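Local coordinates for protein putative oxidoreductase (Mycobacterium avium, PDB 3QHA) that probably works as an NAD(P)-dependent dehydrogenase of the 3-hydroxyisobutyrate dehydrogenase type, acting on an as yet unidentified hydroxy-acid substrate, at residues R33-P38 against T52-A57. Sequence-based numbering, arbitrary orientation.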
ATOM      1  N   ARG B  33     -10.718 -15.248 -18.780  1.00 28.89           N
ATOM      2  CA  ARG B  33     -11.057 -13.919 -19.300  1.00 29.06           C
ATOM      3  C   ARG B  33     -10.948 -13.899 -20.827  1.00 29.42           C
ATOM      4  O   ARG B  33     -11.770 -13.287 -21.509  1.00 29.77           O
ATOM      5  CB  ARG B  33     -10.143 -12.850 -18.681  1.00 28.53           C
ATOM      6  CG  ARG B  33     -10.200 -11.473 -19.341  1.00 28.39           C
ATOM      7  CD  ARG B  33     -11.557 -10.809 -19.152  1.00 28.71           C
ATOM      8  NE  ARG B  33     -11.616  -9.487 -19.774  1.00 28.64           N
ATOM      9  CZ  ARG B  33     -12.707  -8.724 -19.837  1.00 29.43           C
ATOM     10  NH1 ARG B  33     -13.858  -9.142 -19.317  1.00 29.92           N
ATOM     11  NH2 ARG B  33     -12.651  -7.534 -20.425  1.00 29.16           N
ATOM     12  N   MET B  34      -9.936 -14.585 -21.353  1.00 29.55           N
ATOM     13  CA  MET B  34      -9.705 -14.651 -22.799  1.00 30.03           C
ATOM     14  C   MET B  34     -10.757 -15.441 -23.593  1.00 31.21           C
ATOM     15  O   MET B  34     -10.786 -15.346 -24.821  1.00 31.40           O
ATOM     16  CB  MET B  34      -8.317 -15.222 -23.087  1.00 29.64           C
ATOM     17  CG  MET B  34      -7.186 -14.320 -22.651  1.00 29.13           C
ATOM     18  SD  MET B  34      -5.577 -15.010 -23.052  1.00 29.36           S
ATOM     19  CE  MET B  34      -4.493 -13.880 -22.180  1.00 28.54           C
ATOM     20  N   THR B  35     -11.616 -16.213 -22.923  1.00 32.12           N
ATOM     21  CA  THR B  35     -12.720 -16.879 -23.628  1.00 33.39           C
ATOM     22  C   THR B  35     -13.737 -15.861 -24.159  1.00 34.41           C
ATOM     23  O   THR B  35     -14.534 -16.175 -25.044  1.00 35.06           O
ATOM     24  CB  THR B  35     -13.456 -17.912 -22.746  1.00 33.79           C
ATOM     25  OG1 THR B  35     -13.967 -17.276 -21.570  1.00 33.57           O
ATOM     26  CG2 THR B  35     -12.520 -19.048 -22.353  1.00 33.38           C
ATOM     27  N   GLU B  36     -13.697 -14.646 -23.611  1.00 34.72           N
ATOM     28  CA  GLU B  36     -14.568 -13.553 -24.044  1.00 35.75           C
ATOM     29  C   GLU B  36     -13.971 -12.735 -25.201  1.00 35.68           C
ATOM     30  O   GLU B  36     -14.670 -11.927 -25.814  1.00 36.29           O
ATOM     31  CB  GLU B  36     -14.894 -12.647 -22.849  1.00 35.84           C
ATOM     32  CG  GLU B  36     -15.788 -13.322 -21.809  1.00 37.31           C
ATOM     33  CD  GLU B  36     -15.612 -12.756 -20.409  1.00 38.50           C
ATOM     34  OE1 GLU B  36     -15.087 -13.483 -19.533  1.00 39.49           O
ATOM     35  OE2 GLU B  36     -15.997 -11.587 -20.183  1.00 39.36           O
ATOM     36  N   TRP B  37     -12.685 -12.944 -25.489  1.00 35.18           N
ATOM     37  CA  TRP B  37     -12.020 -12.331 -26.645  1.00 35.25           C
ATOM     38  C   TRP B  37     -12.624 -12.905 -27.928  1.00 35.99           C
ATOM     39  O   TRP B  37     -12.813 -14.118 -28.021  1.00 36.27           O
ATOM     40  CB  TRP B  37     -10.512 -12.608 -26.579  1.00 34.56           C
ATOM     41  CG  TRP B  37      -9.683 -12.135 -27.752  1.00 34.72           C
ATOM     42  CD1 TRP B  37      -9.063 -12.921 -28.680  1.00 34.80           C
ATOM     43  CD2 TRP B  37      -9.343 -10.781 -28.086  1.00 34.54           C
ATOM     44  NE1 TRP B  37      -8.379 -12.144 -29.582  1.00 34.86           N
ATOM     45  CE2 TRP B  37      -8.532 -10.827 -29.240  1.00 34.62           C
ATOM     46  CE3 TRP B  37      -9.653  -9.535 -27.527  1.00 34.57           C
ATOM     47  CZ2 TRP B  37      -8.027  -9.675 -29.848  1.00 34.64           C
ATOM     48  CZ3 TRP B  37      -9.151  -8.388 -28.134  1.00 34.57           C
ATOM     49  CH2 TRP B  37      -8.347  -8.469 -29.282  1.00 34.70           C
ATOM     50  N   PRO B  38     -12.951 -12.041 -28.912  1.00 36.42           N
ATOM     51  CA  PRO B  38     -13.539 -12.539 -30.164  1.00 37.20           C
ATOM     52  C   PRO B  38     -12.666 -13.550 -30.911  1.00 36.84           C
ATOM     53  O   PRO B  38     -13.191 -14.456 -31.556  1.00 37.63           O
ATOM     54  CB  PRO B  38     -13.724 -11.267 -31.000  1.00 37.69           C
ATOM     55  CG  PRO B  38     -13.822 -10.176 -30.010  1.00 37.42           C
ATOM     56  CD  PRO B  38     -12.919 -10.566 -28.880  1.00 36.39           C
ATOM     57  N   THR B  52     -10.633 -28.751 -17.661  1.00 36.16           N
ATOM     58  CA  THR B  52     -12.088 -28.916 -17.765  1.00 36.92           C
ATOM     59  C   THR B  52     -12.893 -27.628 -17.510  1.00 36.66           C
ATOM     60  O   THR B  52     -13.805 -27.318 -18.277  1.00 36.91           O
ATOM     61  CB  THR B  52     -12.591 -30.068 -16.856  1.00 37.88           C
ATOM     62  OG1 THR B  52     -11.839 -31.256 -17.132  1.00 38.16           O
ATOM     63  CG2 THR B  52     -14.070 -30.338 -17.094  1.00 38.82           C
ATOM     64  N   PRO B  53     -12.559 -26.874 -16.442  1.00 36.24           N
ATOM     65  CA  PRO B  53     -13.176 -25.559 -16.220  1.00 36.00           C
ATOM     66  C   PRO B  53     -13.072 -24.611 -17.419  1.00 35.43           C
ATOM     67  O   PRO B  53     -14.045 -23.938 -17.759  1.00 35.52           O
ATOM     68  CB  PRO B  53     -12.382 -24.998 -15.040  1.00 35.52           C
ATOM     69  CG  PRO B  53     -11.948 -26.191 -14.288  1.00 36.00           C
ATOM     70  CD  PRO B  53     -11.703 -27.265 -15.306  1.00 36.19           C
ATOM     71  N   LEU B  54     -11.895 -24.554 -18.039  1.00 34.88           N
ATOM     72  CA  LEU B  54     -11.693 -23.750 -19.247  1.00 34.42           C
ATOM     73  C   LEU B  54     -12.525 -24.274 -20.414  1.00 35.23           C
ATOM     74  O   LEU B  54     -13.014 -23.491 -21.230  1.00 35.13           O
ATOM     75  CB  LEU B  54     -10.212 -23.698 -19.643  1.00 33.71           C
ATOM     76  CG  LEU B  54      -9.387 -22.549 -19.050  1.00 32.78           C
ATOM     77  CD1 LEU B  54      -9.908 -21.198 -19.536  1.00 31.87           C
ATOM     78  CD2 LEU B  54      -9.378 -22.616 -17.528  1.00 32.51           C
ATOM     79  N   ALA B  55     -12.681 -25.594 -20.491  1.00 36.11           N
ATOM     80  CA  ALA B  55     -13.536 -26.209 -21.503  1.00 37.11           C
ATOM     81  C   ALA B  55     -14.975 -25.715 -21.367  1.00 37.92           C
ATOM     82  O   ALA B  55     -15.588 -25.299 -22.352  1.00 38.24           O
ATOM     83  CB  ALA B  55     -13.485 -27.730 -21.400  1.00 37.76           C
ATOM     84  N   GLU B  56     -15.502 -25.734 -20.144  1.00 38.41           N
ATOM     85  CA  GLU B  56     -16.890 -25.316 -19.918  1.00 39.37           C
ATOM     86  C   GLU B  56     -17.071 -23.796 -19.810  1.00 38.87           C
ATOM     87  O   GLU B  56     -18.184 -23.317 -19.597  1.00 39.42           O
ATOM     88  CB  GLU B  56     -17.513 -26.057 -18.724  1.00 40.24           C
ATOM     89  CG  GLU B  56     -16.886 -25.804 -17.357  1.00 40.28           C
ATOM     90  CD  GLU B  56     -17.298 -26.846 -16.318  1.00 41.85           C
ATOM     91  OE1 GLU B  56     -17.722 -27.960 -16.706  1.00 42.88           O
ATOM     92  OE2 GLU B  56     -17.192 -26.551 -15.108  1.00 42.25           O
ATOM     93  N   ALA B  57     -15.979 -23.048 -19.979  1.00 37.89           N
ATOM     94  CA  ALA B  57     -16.034 -21.598 -20.157  1.00 37.44           C
ATOM     95  C   ALA B  57     -16.011 -21.212 -21.643  1.00 37.42           C
ATOM     96  O   ALA B  57     -16.186 -20.039 -21.980  1.00 37.30           O
ATOM     97  CB  ALA B  57     -14.877 -20.938 -19.427  1.00 36.56           C
TER
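T35 and A57 bring the turn that follows helix 27-33 to the end of helix 48-55, their CA atoms 6.7 Å apart, and the small interface buries 115 Å² in all. T35 is its chief side chain. The whole fork lies against the carbonyl O of A57, with T35 CB at 3.5 Å, OG1 at 3.6 Å and CG2 at 3.8 Å from that oxygen. With chi1 at 58°, OG1 sits between the backbone N and the carbonyl carbon, and its hydrogen bond runs to the carbonyl O of T32 in helix 27-33, one turn back. The methyl CG2 extends on to come within 4.2 Å of A57 CB. Further up helix 48-55, CD1 of L54 meets T35 CG2 at 4.4 Å, a loose aliphatic contact. Bonds from E36 N to R33 O and from W37 N to M34 O carry the chain on past the helix in a turn that presents T35. This is plain structural packing between the C-terminal ends of two successive helices of the Rossmann-type alpha/beta unit, linked through strand 41-44. V41 of that strand touches M34 and T35, V43 touches L54, and A59 meets both T35 and L54 just ahead of strand 60-61. L54 also touches L23, in the probable GxGxxG loop. M34 reaches L18 and Y20 of strand 18-21, and helix 151-164 packs against R33, M34, E36 and W37.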